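Long-range contacts in alkaline phosphatase (Thermus thermophilus, PDB 7KWD), which probably hydrolyses phosphate monoesters as a homodimeric, zinc- and magnesium-dependent alkaline phosphatase: residues N40-G48 / A293-F303; I56-R64 / S336-P344. All coordinates share one frame; numbering follows the deposited sequence.

Contact 1: residues N40-G48 / A293-F303. With MG (magnesium ion), chain D; ZN (zinc ion), chain E.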
ATOM      1  N   ASN A  40       4.696  26.249  17.343  1.00 27.85           N
ATOM      2  CA  ASN A  40       4.912  24.912  17.883  1.00 23.21           C
ATOM      3  C   ASN A  40       4.708  23.881  16.778  1.00 23.68           C
ATOM      4  O   ASN A  40       3.918  24.079  15.858  1.00 25.28           O
ATOM      5  CB  ASN A  40       3.967  24.603  19.042  1.00 27.04           C
ATOM      6  CG  ASN A  40       4.013  25.649  20.129  1.00 26.15           C
ATOM      7  OD1 ASN A  40       5.085  26.056  20.583  1.00 27.61           O
ATOM      8  ND2 ASN A  40       2.848  26.095  20.555  1.00 31.96           N
ATOM      9  N   LEU A  41       5.419  22.763  16.902  1.00 22.76           N
ATOM     10  CA  LEU A  41       5.416  21.709  15.893  1.00 19.42           C
ATOM     11  C   LEU A  41       5.358  20.388  16.629  1.00 24.76           C
ATOM     12  O   LEU A  41       6.207  20.117  17.484  1.00 21.10           O
ATOM     13  CB  LEU A  41       6.677  21.768  15.032  1.00 22.03           C
ATOM     14  CG  LEU A  41       6.863  20.651  14.013  1.00 26.03           C
ATOM     15  CD1 LEU A  41       5.819  20.763  12.923  1.00 24.28           C
ATOM     16  CD2 LEU A  41       8.267  20.741  13.436  1.00 23.77           C
ATOM     17  N   ILE A  42       4.389  19.564  16.274  1.00 22.48           N
ATOM     18  CA  ILE A  42       4.306  18.183  16.749  1.00 22.79           C
ATOM     19  C   ILE A  42       4.455  17.296  15.534  1.00 24.04           C
ATOM     20  O   ILE A  42       3.758  17.511  14.527  1.00 23.23           O
ATOM     21  CB  ILE A  42       2.974  17.896  17.472  1.00 21.10           C
ATOM     22  CG1 ILE A  42       2.751  18.922  18.582  1.00 27.58           C
ATOM     23  CG2 ILE A  42       2.990  16.492  18.023  1.00 26.77           C
ATOM     24  CD1 ILE A  42       1.407  18.868  19.239  1.00 27.17           C
ATOM     25  N   VAL A  43       5.361  16.327  15.607  1.00 22.95           N
ATOM     26  CA  VAL A  43       5.558  15.353  14.533  1.00 19.89           C
ATOM     27  C   VAL A  43       5.221  13.969  15.089  1.00 22.04           C
ATOM     28  O   VAL A  43       5.894  13.486  16.004  1.00 22.77           O
ATOM     29  CB  VAL A  43       6.993  15.382  13.979  1.00 22.96           C
ATOM     30  CG1 VAL A  43       7.123  14.432  12.784  1.00 22.47           C
ATOM     31  CG2 VAL A  43       7.445  16.817  13.581  1.00 25.65           C
ATOM     32  N   PHE A  44       4.207  13.328  14.522  1.00 22.61           N
ATOM     33  CA  PHE A  44       3.698  12.034  14.982  1.00 20.37           C
ATOM     34  C   PHE A  44       4.090  11.030  13.902  1.00 18.90           C
ATOM     35  O   PHE A  44       3.501  11.011  12.813  1.00 21.35           O
ATOM     36  CB  PHE A  44       2.190  12.104  15.218  1.00 23.10           C
ATOM     37  CG  PHE A  44       1.619  10.895  15.907  1.00 20.46           C
ATOM     38  CD1 PHE A  44       2.387   9.844  16.315  1.00 22.41           C
ATOM     39  CD2 PHE A  44       0.220  10.809  16.089  1.00 22.39           C
ATOM     40  CE1 PHE A  44       1.850   8.720  16.897  1.00 26.79           C
ATOM     41  CE2 PHE A  44      -0.336   9.684  16.720  1.00 26.82           C
ATOM     42  CZ  PHE A  44       0.488   8.639  17.124  1.00 27.43           C
ATOM     43  N   VAL A  45       5.112  10.226  14.192  1.00 21.41           N
ATOM     44  CA  VAL A  45       5.592   9.216  13.247  1.00 18.14           C
ATOM     45  C   VAL A  45       4.909   7.889  13.550  1.00 21.85           C
ATOM     46  O   VAL A  45       4.983   7.390  14.675  1.00 21.88           O
ATOM     47  CB  VAL A  45       7.111   9.053  13.323  1.00 23.42           C
ATOM     48  CG1 VAL A  45       7.563   7.962  12.341  1.00 20.57           C
ATOM     49  CG2 VAL A  45       7.793  10.376  13.067  1.00 25.78           C
ATOM     50  N   TYR A  46       4.254   7.321  12.533  1.00 19.67           N
ATOM     51  CA  TYR A  46       3.781   5.943  12.542  1.00 17.41           C
ATOM     52  C   TYR A  46       4.871   5.095  11.883  1.00 22.95           C
ATOM     53  O   TYR A  46       4.974   5.027  10.665  1.00 22.70           O
ATOM     54  CB  TYR A  46       2.467   5.838  11.775  1.00 21.05           C
ATOM     55  CG  TYR A  46       1.188   6.263  12.481  1.00 23.50           C
ATOM     56  CD1 TYR A  46       1.010   7.561  12.950  1.00 21.54           C
ATOM     57  CD2 TYR A  46       0.111   5.387  12.583  1.00 18.54           C
ATOM     58  CE1 TYR A  46      -0.177   7.945  13.535  1.00 25.32           C
ATOM     59  CE2 TYR A  46      -1.091   5.770  13.155  1.00 23.32           C
ATOM     60  CZ  TYR A  46      -1.226   7.043  13.632  1.00 28.41           C
ATOM     61  OH  TYR A  46      -2.406   7.424  14.227  1.00 25.88           O
ATOM     62  N   ASP A  47       5.712   4.446  12.684  1.00 24.56           N
ATOM     63  CA  ASP A  47       6.844   3.722  12.134  1.00 21.47           C
ATOM     64  C   ASP A  47       6.381   2.422  11.481  1.00 22.82           C
ATOM     65  O   ASP A  47       5.699   1.621  12.111  1.00 21.51           O
ATOM     66  CB  ASP A  47       7.871   3.427  13.225  1.00 21.53           C
ATOM     67  CG  ASP A  47       9.220   3.159  12.654  1.00 25.39           C
ATOM     68  OD1 ASP A  47       9.281   2.239  11.810  1.00 21.85           O
ATOM     69  OD2 ASP A  47      10.194   3.884  13.006  1.00 24.97           O
ATOM     70  N   GLY A  48       6.757   2.217  10.228  1.00 20.40           N
ATOM     71  CA  GLY A  48       6.441   0.980   9.525  1.00 24.33           C
ATOM     72  C   GLY A  48       5.004   0.820   9.071  1.00 22.63           C
ATOM     73  O   GLY A  48       4.603  -0.279   8.649  1.00 22.36           O
ATOM     74  N   ALA A 293      -2.030   4.376  18.787  1.00 22.18           N
ATOM     75  CA  ALA A 293      -1.715   5.631  18.113  1.00 25.61           C
ATOM     76  C   ALA A 293      -2.972   6.473  17.904  1.00 26.45           C
ATOM     77  O   ALA A 293      -2.932   7.706  18.027  1.00 21.54           O
ATOM     78  CB  ALA A 293      -1.059   5.351  16.763  1.00 23.25           C
ATOM     79  N   ASP A 294      -4.103   5.818  17.602  1.00 21.50           N
ATOM     80  CA  ASP A 294      -5.323   6.565  17.332  1.00 23.08           C
ATOM     81  C   ASP A 294      -5.773   7.321  18.567  1.00 26.17           C
ATOM     82  O   ASP A 294      -6.226   8.469  18.474  1.00 24.21           O
ATOM     83  CB  ASP A 294      -6.413   5.613  16.823  1.00 21.39           C
ATOM     84  CG  ASP A 294      -7.362   6.279  15.849  1.00 26.33           C
ATOM     85  OD1 ASP A 294      -6.916   6.660  14.740  1.00 27.80           O
ATOM     86  OD2 ASP A 294      -8.544   6.420  16.189  1.00 25.60           O
ATOM     87  N   GLU A 295      -5.622   6.720  19.739  1.00 20.74           N
ATOM     88  CA  GLU A 295      -5.962   7.451  20.959  1.00 24.05           C
ATOM     89  C   GLU A 295      -5.078   8.672  21.115  1.00 25.03           C
ATOM     90  O   GLU A 295      -5.514   9.718  21.616  1.00 22.61           O
ATOM     91  CB  GLU A 295      -5.814   6.560  22.190  1.00 23.94           C
ATOM     92  CG  GLU A 295      -6.873   5.482  22.294  1.00 33.83           C
ATOM     93  CD  GLU A 295      -6.698   4.619  23.554  1.00 47.76           C
ATOM     94  OE1 GLU A 295      -6.670   3.370  23.416  1.00 54.76           O
ATOM     95  OE2 GLU A 295      -6.573   5.192  24.671  1.00 41.17           O
ATOM     96  N   VAL A 296      -3.808   8.543  20.722  1.00 22.39           N
ATOM     97  CA  VAL A 296      -2.879   9.672  20.810  1.00 24.08           C
ATOM     98  C   VAL A 296      -3.296  10.772  19.849  1.00 20.40           C
ATOM     99  O   VAL A 296      -3.268  11.962  20.190  1.00 22.53           O
ATOM    100  CB  VAL A 296      -1.435   9.209  20.537  1.00 19.35           C
ATOM    101  CG1 VAL A 296      -0.486  10.417  20.418  1.00 20.86           C
ATOM    102  CG2 VAL A 296      -0.957   8.256  21.657  1.00 22.02           C
ATOM    103  N   LEU A 297      -3.690  10.385  18.634  1.00 25.53           N
ATOM    104  CA  LEU A 297      -4.153  11.339  17.626  1.00 23.63           C
ATOM    105  C   LEU A 297      -5.239  12.232  18.180  1.00 24.87           C
ATOM    106  O   LEU A 297      -5.238  13.447  17.948  1.00 25.80           O
ATOM    107  CB  LEU A 297      -4.674  10.562  16.443  1.00 21.81           C
ATOM    108  CG  LEU A 297      -4.572  11.074  15.025  1.00 30.52           C
ATOM    109  CD1 LEU A 297      -3.224  11.654  14.710  1.00 33.39           C
ATOM    110  CD2 LEU A 297      -4.915   9.850  14.132  1.00 25.89           C
ATOM    111  N   GLU A 298      -6.177  11.636  18.907  1.00 25.51           N
ATOM    112  CA  GLU A 298      -7.284  12.383  19.461  1.00 28.11           C
ATOM    113  C   GLU A 298      -6.770  13.401  20.440  1.00 24.21           C
ATOM    114  O   GLU A 298      -7.204  14.553  20.423  1.00 27.55           O
ATOM    115  CB  GLU A 298      -8.259  11.418  20.114  1.00 26.97           C
ATOM    116  CG  GLU A 298      -9.032  10.659  19.048  1.00 39.94           C
ATOM    117  CD  GLU A 298     -10.123   9.761  19.584  1.00 51.44           C
ATOM    118  OE1 GLU A 298      -9.948   9.217  20.695  1.00 55.80           O
ATOM    119  OE2 GLU A 298     -11.137   9.576  18.865  1.00 69.15           O
ATOM    120  N   LEU A 299      -5.779  13.011  21.241  1.00 26.81           N
ATOM    121  CA  LEU A 299      -5.139  13.944  22.153  1.00 27.73           C
ATOM    122  C   LEU A 299      -4.442  15.074  21.412  1.00 27.85           C
ATOM    123  O   LEU A 299      -4.551  16.247  21.779  1.00 27.12           O
ATOM    124  CB  LEU A 299      -4.134  13.190  23.014  1.00 28.35           C
ATOM    125  CG  LEU A 299      -4.158  13.615  24.467  1.00 43.04           C
ATOM    126  CD1 LEU A 299      -5.520  13.284  25.074  1.00 53.15           C
ATOM    127  CD2 LEU A 299      -3.033  12.880  25.149  1.00 43.96           C
ATOM    128  N   LEU A 300      -3.671  14.729  20.374  1.00 24.21           N
ATOM    129  CA  LEU A 300      -2.877  15.737  19.691  1.00 23.21           C
ATOM    130  C   LEU A 300      -3.761  16.700  18.918  1.00 23.98           C
ATOM    131  O   LEU A 300      -3.476  17.896  18.873  1.00 27.18           O
ATOM    132  CB  LEU A 300      -1.874  15.053  18.763  1.00 22.75           C
ATOM    133  CG  LEU A 300      -0.832  14.195  19.480  1.00 26.48           C
ATOM    134  CD1 LEU A 300       0.130  13.558  18.477  1.00 24.95           C
ATOM    135  CD2 LEU A 300      -0.068  15.003  20.556  1.00 27.88           C
ATOM    136  N   THR A 301      -4.819  16.201  18.267  1.00 24.10           N
ATOM    137  CA  THR A 301      -5.673  17.113  17.511  1.00 23.93           C
ATOM    138  C   THR A 301      -6.441  18.032  18.458  1.00 24.80           C
ATOM    139  O   THR A 301      -6.572  19.235  18.208  1.00 27.24           O
ATOM    140  CB  THR A 301      -6.627  16.353  16.592  1.00 25.95           C
ATOM    141  OG1 THR A 301      -7.423  15.430  17.336  1.00 23.96           O
ATOM    142  CG2 THR A 301      -5.853  15.630  15.533  1.00 23.82           C
ATOM    143  N   ALA A 302      -6.893  17.506  19.587  1.00 22.15           N
ATOM    144  CA  ALA A 302      -7.574  18.369  20.549  1.00 27.59           C
ATOM    145  C   ALA A 302      -6.632  19.450  21.058  1.00 28.24           C
ATOM    146  O   ALA A 302      -7.041  20.600  21.222  1.00 34.47           O
ATOM    147  CB  ALA A 302      -8.142  17.536  21.696  1.00 33.07           C
ATOM    148  N   PHE A 303      -5.356  19.115  21.273  1.00 26.81           N
ATOM    149  CA  PHE A 303      -4.382  20.155  21.605  1.00 27.89           C
ATOM    150  C   PHE A 303      -4.251  21.193  20.480  1.00 27.13           C
ATOM    151  O   PHE A 303      -4.227  22.403  20.735  1.00 28.62           O
ATOM    152  CB  PHE A 303      -3.017  19.546  21.914  1.00 29.09           C
ATOM    153  CG  PHE A 303      -2.006  20.568  22.382  1.00 27.63           C
ATOM    154  CD1 PHE A 303      -1.207  21.234  21.468  1.00 26.83           C
ATOM    155  CD2 PHE A 303      -1.884  20.890  23.721  1.00 30.07           C
ATOM    156  CE1 PHE A 303      -0.301  22.185  21.878  1.00 30.08           C
ATOM    157  CE2 PHE A 303      -0.973  21.837  24.141  1.00 31.15           C
ATOM    158  CZ  PHE A 303      -0.185  22.497  23.213  1.00 30.64           C
TER
HETATM  159 MG    MG D 602      11.344   3.974  14.821  1.00 33.75          MG
HETATM  160 ZN    ZN E 603      11.020   2.845  10.605  1.00 37.00          ZN
HETATM  161  O   HOH W   1      -4.407   5.604  14.145  1.00 20.53           O
HETATM  162  O   HOH W   2      12.497   4.471  16.533  1.00 29.14           O
HETATM  163  O   HOH W   3      12.964   3.080  14.193  1.00 33.87           O
HETATM  164  O   HOH W   4      10.507   1.853  15.286  1.00 25.03           O
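Phe-44 has CG turned away from its backbone N (chi1 -170°), which carries the ring from the strand onto helix 293-303. Tyr-46 has CG opposite its carbonyl carbon instead (chi1 -80°); its ring lies against Ala-293 CB, and its OH reaches Leu-297 CD2. At the rim of the Phe-44 ring, near its plane, lie Ala-293 O, 3.5 Å from Phe-44 CE2, and the CD1 methyl of Leu-297. Leu-300 CD1 comes in obliquely, 3.6 Å from Phe-44 CD2. One face of the Phe-44 ring takes Tyr-46 CE1, offset toward the rim. Ala-293 CB sits 3.6 Å from Tyr-46 CZ. Further along, Ile-42 CG2 meets Leu-300 CD1, and Ile-42 CD1 meets Phe-303 CD1 at 4.2 Å.

This is a helix laid on a central strand of the alkaline phosphatase alpha/beta core. Strand 40-46 runs nearly antiparallel to the helix (167°), with parallel strands 265-271 and 310-325 as its neighbours. The polar link is a water. It accepts from Tyr-46 OH at 2.7 Å and donates to Asp-294 OD1, which also takes the backbone N of Leu-71. Asp-294 OD2 takes the backbone N of Ala-70. Just beyond the strand, Asp-47 binds magnesium through OD2 and zinc through OD1. The contact is thus apolar packing next to a metal site, and the water gives the proton of the buried Tyr-46 hydroxyl an acceptor.

Contact 2: residues I56-R64 / S336-P344; sequences IAQAYARRR and SQGVDLLEP
A knob-into-hole joins helix 51-65 to the short helix 337-340 and the type I beta turn from Asp-340 to Glu-343. The knob is Val-339. It sits among Ala-59, Tyr-60, Arg-63 and Arg-64, with CG1 3.7 Å from Tyr-60 CA and CG2 facing Ala-59 CB. The Tyr-60 ring reaches past it edge-on, with Val-339 O in the ring plane. Its hydroxyl ends against Glu-343, where Tyr-60 OH is 3.4 Å from Glu-343 CG. Ile-56 CG2 touches Leu-342 CD1, and Leu-287 of helix 283-306 backs both Tyr-60 and Leu-342.

Along the partly exposed side runs a salt-bridge network of Arg-63, Arg-64, Asp-340 and Glu-343, the last two being the ends of the turn. Arg-63 is extended from CG to NE and grips Asp-340 side-on. Arg-63 NE bonds to Asp-340 OD1 at 2.8 Å (167°), and Arg-63 NH2 bonds to Asp-340 OD2 at 2.8 Å (173°). Both oxygens are met on the syn side, and the two planes are 26° apart. Ser-336 CB lies over the centre of one guanidinium face, 3.5 Å from Arg-63 NH1. An alanine in place of Arg-63 would remove the guanidinium and is likely to leave Asp-340 without its two straight bonds and Ser-336 CB without its flat cover.

Arg-64 is bent at chi2 and chi3, which folds its guanidinium back over Asp-340. Asp-340 OD1 lies over one face, 3.2 Å from Arg-64 NE, so this pairing is of charges alone. Glu-343 OE2 takes weak bonds from Arg-64 NE and from Arg-64 NH2, the latter at 2.8 Å. Ser-336 OG receives the backbone N of Tyr-91 of the second subunit.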
ATOM      1  N   ILE A  56      -6.991  -2.414   7.685  1.00 21.11           N
ATOM      2  CA  ILE A  56      -7.395  -3.341   8.752  1.00 21.36           C
ATOM      3  C   ILE A  56      -7.902  -2.586   9.976  1.00 21.86           C
ATOM      4  O   ILE A  56      -8.928  -2.944  10.548  1.00 25.50           O
ATOM      5  CB  ILE A  56      -6.230  -4.284   9.127  1.00 20.40           C
ATOM      6  CG1 ILE A  56      -5.972  -5.299   8.014  1.00 24.22           C
ATOM      7  CG2 ILE A  56      -6.549  -5.042  10.413  1.00 24.10           C
ATOM      8  CD1 ILE A  56      -4.549  -5.928   8.083  1.00 24.07           C
ATOM      9  N   ALA A  57      -7.164  -1.568  10.429  1.00 26.62           N
ATOM     10  CA  ALA A  57      -7.604  -0.826  11.605  1.00 22.22           C
ATOM     11  C   ALA A  57      -8.886  -0.038  11.332  1.00 27.40           C
ATOM     12  O   ALA A  57      -9.755   0.092  12.208  1.00 22.26           O
ATOM     13  CB  ALA A  57      -6.513   0.133  12.054  1.00 19.68           C
ATOM     14  N   GLN A  58      -8.972   0.573  10.150  1.00 18.96           N
ATOM     15  CA  GLN A  58     -10.189   1.274   9.742  1.00 26.47           C
ATOM     16  C   GLN A  58     -11.407   0.356   9.832  1.00 21.09           C
ATOM     17  O   GLN A  58     -12.442   0.735  10.375  1.00 20.37           O
ATOM     18  CB  GLN A  58     -10.027   1.793   8.313  1.00 21.16           C
ATOM     19  CG  GLN A  58     -11.226   2.562   7.769  1.00 27.59           C
ATOM     20  CD  GLN A  58     -11.014   2.985   6.317  1.00 24.42           C
ATOM     21  OE1 GLN A  58     -11.036   4.173   5.992  1.00 21.31           O
ATOM     22  NE2 GLN A  58     -10.808   2.009   5.439  1.00 28.37           N
ATOM     23  N   ALA A  59     -11.271  -0.867   9.309  1.00 22.73           N
ATOM     24  CA  ALA A  59     -12.366  -1.821   9.323  1.00 26.47           C
ATOM     25  C   ALA A  59     -12.639  -2.297  10.731  1.00 29.63           C
ATOM     26  O   ALA A  59     -13.798  -2.397  11.146  1.00 27.78           O
ATOM     27  CB  ALA A  59     -12.042  -3.009   8.416  1.00 23.80           C
ATOM     28  N   TYR A  60     -11.579  -2.579  11.490  1.00 25.46           N
ATOM     29  CA  TYR A  60     -11.773  -3.103  12.837  1.00 25.81           C
ATOM     30  C   TYR A  60     -12.526  -2.102  13.709  1.00 25.81           C
ATOM     31  O   TYR A  60     -13.437  -2.464  14.457  1.00 25.60           O
ATOM     32  CB  TYR A  60     -10.424  -3.457  13.454  1.00 22.18           C
ATOM     33  CG  TYR A  60     -10.564  -4.205  14.773  1.00 28.00           C
ATOM     34  CD1 TYR A  60     -10.669  -3.525  15.957  1.00 29.63           C
ATOM     35  CD2 TYR A  60     -10.636  -5.603  14.816  1.00 26.63           C
ATOM     36  CE1 TYR A  60     -10.835  -4.195  17.153  1.00 24.49           C
ATOM     37  CE2 TYR A  60     -10.783  -6.277  16.033  1.00 24.43           C
ATOM     38  CZ  TYR A  60     -10.888  -5.578  17.179  1.00 25.73           C
ATOM     39  OH  TYR A  60     -11.059  -6.227  18.390  1.00 34.83           O
ATOM     40  N   ALA A  61     -12.126  -0.835  13.665  1.00 27.23           N
ATOM     41  CA  ALA A  61     -12.814   0.164  14.479  1.00 22.83           C
ATOM     42  C   ALA A  61     -14.308   0.212  14.139  1.00 25.33           C
ATOM     43  O   ALA A  61     -15.165   0.224  15.033  1.00 23.70           O
ATOM     44  CB  ALA A  61     -12.145   1.528  14.288  1.00 26.87           C
ATOM     45  N   ARG A  62     -14.641   0.235  12.849  1.00 22.00           N
ATOM     46  CA  ARG A  62     -16.044   0.336  12.466  1.00 28.15           C
ATOM     47  C   ARG A  62     -16.786  -0.946  12.812  1.00 28.01           C
ATOM     48  O   ARG A  62     -17.793  -0.923  13.529  1.00 29.57           O
ATOM     49  CB  ARG A  62     -16.171   0.631  10.977  1.00 27.95           C
ATOM     50  CG  ARG A  62     -15.990   2.114  10.634  1.00 29.76           C
ATOM     51  CD  ARG A  62     -15.649   2.295   9.120  1.00 36.58           C
ATOM     52  NE  ARG A  62     -15.691   3.706   8.724  1.00 31.18           N
ATOM     53  CZ  ARG A  62     -16.807   4.373   8.465  1.00 30.43           C
ATOM     54  NH1 ARG A  62     -18.009   3.791   8.539  1.00 26.28           N
ATOM     55  NH2 ARG A  62     -16.727   5.648   8.149  1.00 22.30           N
ATOM     56  N   ARG A  63     -16.253  -2.087  12.350  1.00 23.42           N
ATOM     57  CA  ARG A  63     -16.962  -3.355  12.442  1.00 24.85           C
ATOM     58  C   ARG A  63     -16.994  -3.921  13.858  1.00 32.44           C
ATOM     59  O   ARG A  63     -18.002  -4.513  14.263  1.00 31.07           O
ATOM     60  CB  ARG A  63     -16.299  -4.345  11.494  1.00 25.78           C
ATOM     61  CG  ARG A  63     -16.994  -5.658  11.401  1.00 35.09           C
ATOM     62  CD  ARG A  63     -16.378  -6.479  10.291  1.00 33.48           C
ATOM     63  NE  ARG A  63     -16.778  -7.873  10.360  1.00 34.41           N
ATOM     64  CZ  ARG A  63     -17.664  -8.445   9.544  1.00 35.68           C
ATOM     65  NH1 ARG A  63     -18.258  -7.751   8.578  1.00 29.80           N
ATOM     66  NH2 ARG A  63     -17.936  -9.737   9.681  1.00 38.15           N
ATOM     67  N   ARG A  64     -15.896  -3.817  14.612  1.00 30.05           N
ATOM     68  CA  ARG A  64     -15.842  -4.466  15.915  1.00 24.37           C
ATOM     69  C   ARG A  64     -15.955  -3.508  17.075  1.00 24.08           C
ATOM     70  O   ARG A  64     -16.183  -3.949  18.210  1.00 30.44           O
ATOM     71  CB  ARG A  64     -14.529  -5.231  16.126  1.00 28.26           C
ATOM     72  CG  ARG A  64     -14.096  -6.148  15.020  1.00 36.69           C
ATOM     73  CD  ARG A  64     -15.218  -6.995  14.547  1.00 41.62           C
ATOM     74  NE  ARG A  64     -15.579  -8.024  15.515  1.00 39.78           N
ATOM     75  CZ  ARG A  64     -16.825  -8.415  15.761  1.00 50.43           C
ATOM     76  NH1 ARG A  64     -17.861  -7.846  15.138  1.00 52.02           N
ATOM     77  NH2 ARG A  64     -17.031  -9.387  16.641  1.00 54.11           N
ATOM     78  N   SER A 336     -14.150 -10.265   5.324  1.00 21.59           N
ATOM     79  CA  SER A 336     -14.176  -9.550   6.599  1.00 23.16           C
ATOM     80  C   SER A 336     -14.020 -10.452   7.823  1.00 29.38           C
ATOM     81  O   SER A 336     -13.809  -9.932   8.927  1.00 25.21           O
ATOM     82  CB  SER A 336     -15.468  -8.748   6.747  1.00 29.24           C
ATOM     83  OG  SER A 336     -15.584  -7.796   5.702  1.00 34.61           O
ATOM     84  N   GLN A 337     -14.091 -11.776   7.667  1.00 32.87           N
ATOM     85  CA  GLN A 337     -13.918 -12.662   8.821  1.00 28.85           C
ATOM     86  C   GLN A 337     -12.571 -12.446   9.486  1.00 29.66           C
ATOM     87  O   GLN A 337     -12.457 -12.507  10.715  1.00 26.69           O
ATOM     88  CB  GLN A 337     -14.057 -14.120   8.387  1.00 36.69           C
ATOM     89  CG  GLN A 337     -15.465 -14.537   7.997  1.00 36.07           C
ATOM     90  CD  GLN A 337     -16.448 -14.256   9.106  1.00 37.48           C
ATOM     91  OE1 GLN A 337     -16.341 -14.811  10.196  1.00 35.59           O
ATOM     92  NE2 GLN A 337     -17.385 -13.360   8.845  1.00 38.01           N
ATOM     93  N   GLY A 338     -11.533 -12.174   8.691  1.00 30.98           N
ATOM     94  CA  GLY A 338     -10.216 -11.969   9.271  1.00 27.89           C
ATOM     95  C   GLY A 338     -10.164 -10.820  10.254  1.00 29.84           C
ATOM     96  O   GLY A 338      -9.339 -10.813  11.166  1.00 28.78           O
ATOM     97  N   VAL A 339     -11.012  -9.816  10.056  1.00 30.78           N
ATOM     98  CA  VAL A 339     -11.098  -8.714  11.000  1.00 24.72           C
ATOM     99  C   VAL A 339     -11.717  -9.192  12.299  1.00 27.04           C
ATOM    100  O   VAL A 339     -11.221  -8.906  13.394  1.00 25.42           O
ATOM    101  CB  VAL A 339     -11.903  -7.560  10.371  1.00 23.73           C
ATOM    102  CG1 VAL A 339     -12.183  -6.459  11.368  1.00 28.47           C
ATOM    103  CG2 VAL A 339     -11.145  -6.985   9.109  1.00 29.00           C
ATOM    104  N   ASP A 340     -12.843  -9.904  12.203  1.00 28.01           N
ATOM    105  CA  ASP A 340     -13.447 -10.462  13.405  1.00 28.99           C
ATOM    106  C   ASP A 340     -12.456 -11.323  14.160  1.00 25.62           C
ATOM    107  O   ASP A 340     -12.373 -11.260  15.389  1.00 29.34           O
ATOM    108  CB  ASP A 340     -14.668 -11.296  13.056  1.00 32.67           C
ATOM    109  CG  ASP A 340     -15.741 -10.507  12.362  1.00 32.09           C
ATOM    110  OD1 ASP A 340     -15.842  -9.281  12.600  1.00 31.94           O
ATOM    111  OD2 ASP A 340     -16.482 -11.132  11.580  1.00 33.36           O
ATOM    112  N   LEU A 341     -11.674 -12.116  13.438  1.00 26.09           N
ATOM    113  CA  LEU A 341     -10.768 -13.088  14.048  1.00 29.85           C
ATOM    114  C   LEU A 341      -9.604 -12.439  14.794  1.00 35.18           C
ATOM    115  O   LEU A 341      -8.850 -13.145  15.472  1.00 31.45           O
ATOM    116  CB  LEU A 341     -10.242 -14.017  12.951  1.00 28.27           C
ATOM    117  CG  LEU A 341     -10.821 -15.400  12.675  1.00 32.72           C
ATOM    118  CD1 LEU A 341     -12.039 -15.670  13.504  1.00 37.94           C
ATOM    119  CD2 LEU A 341     -11.106 -15.636  11.215  1.00 34.27           C
ATOM    120  N   LEU A 342      -9.443 -11.119  14.701  1.00 27.96           N
ATOM    121  CA  LEU A 342      -8.452 -10.438  15.516  1.00 26.22           C
ATOM    122  C   LEU A 342      -8.958 -10.153  16.911  1.00 28.16           C
ATOM    123  O   LEU A 342      -8.141  -9.986  17.830  1.00 26.74           O
ATOM    124  CB  LEU A 342      -8.021  -9.122  14.854  1.00 29.65           C
ATOM    125  CG  LEU A 342      -7.336  -9.253  13.501  1.00 28.97           C
ATOM    126  CD1 LEU A 342      -6.628  -7.950  13.093  1.00 35.50           C
ATOM    127  CD2 LEU A 342      -6.308 -10.374  13.488  1.00 35.01           C
ATOM    128  N   GLU A 343     -10.278 -10.057  17.097  1.00 22.01           N
ATOM    129  CA  GLU A 343     -10.781  -9.644  18.401  1.00 32.35           C
ATOM    130  C   GLU A 343     -10.429 -10.643  19.504  1.00 29.38           C
ATOM    131  O   GLU A 343     -10.234 -10.197  20.649  1.00 31.61           O
ATOM    132  CB  GLU A 343     -12.304  -9.427  18.346  1.00 34.03           C
ATOM    133  CG  GLU A 343     -12.883  -8.834  19.657  1.00 31.82           C
ATOM    134  CD  GLU A 343     -14.364  -8.379  19.535  1.00 45.93           C
ATOM    135  OE1 GLU A 343     -14.825  -7.556  20.357  1.00 49.90           O
ATOM    136  OE2 GLU A 343     -15.066  -8.847  18.617  1.00 46.11           O
ATOM    137  N   PRO A 344     -10.342 -11.955  19.254  1.00 30.69           N
ATOM    138  CA  PRO A 344      -9.942 -12.888  20.323  1.00 37.18           C
ATOM    139  C   PRO A 344      -8.493 -12.793  20.735  1.00 38.16           C
ATOM    140  O   PRO A 344      -8.157 -13.339  21.797  1.00 31.67           O
ATOM    141  CB  PRO A 344     -10.230 -14.279  19.714  1.00 33.46           C
ATOM    142  CG  PRO A 344     -11.344 -14.004  18.694  1.00 43.44           C
ATOM    143  CD  PRO A 344     -10.921 -12.671  18.094  1.00 38.38           C
TER

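Overall arrangement
The first segments of contacts 1 and 2 follow one another in the chain. Strand 40-46 leads past Asp-47 into helix 51-65. Their partners also come in chain order, so the segments alternate. The centres are 23 Å apart, and the nearest atoms are about 6 Å apart without touching. Helix 283-306 links them: its residues 293-303 pack on the strand in contact 1, while Leu-287 and Val-290 reach helix 51-65. Strand 310-325 also touches both. Contact 1 lies by the metals that Asp-47 shares, where Ser-95, Asp-317 and His-318 complete the zinc site and Thr-148 and Glu-270 add to the magnesium site. Contact 2 is away from these sites and borders the second subunit.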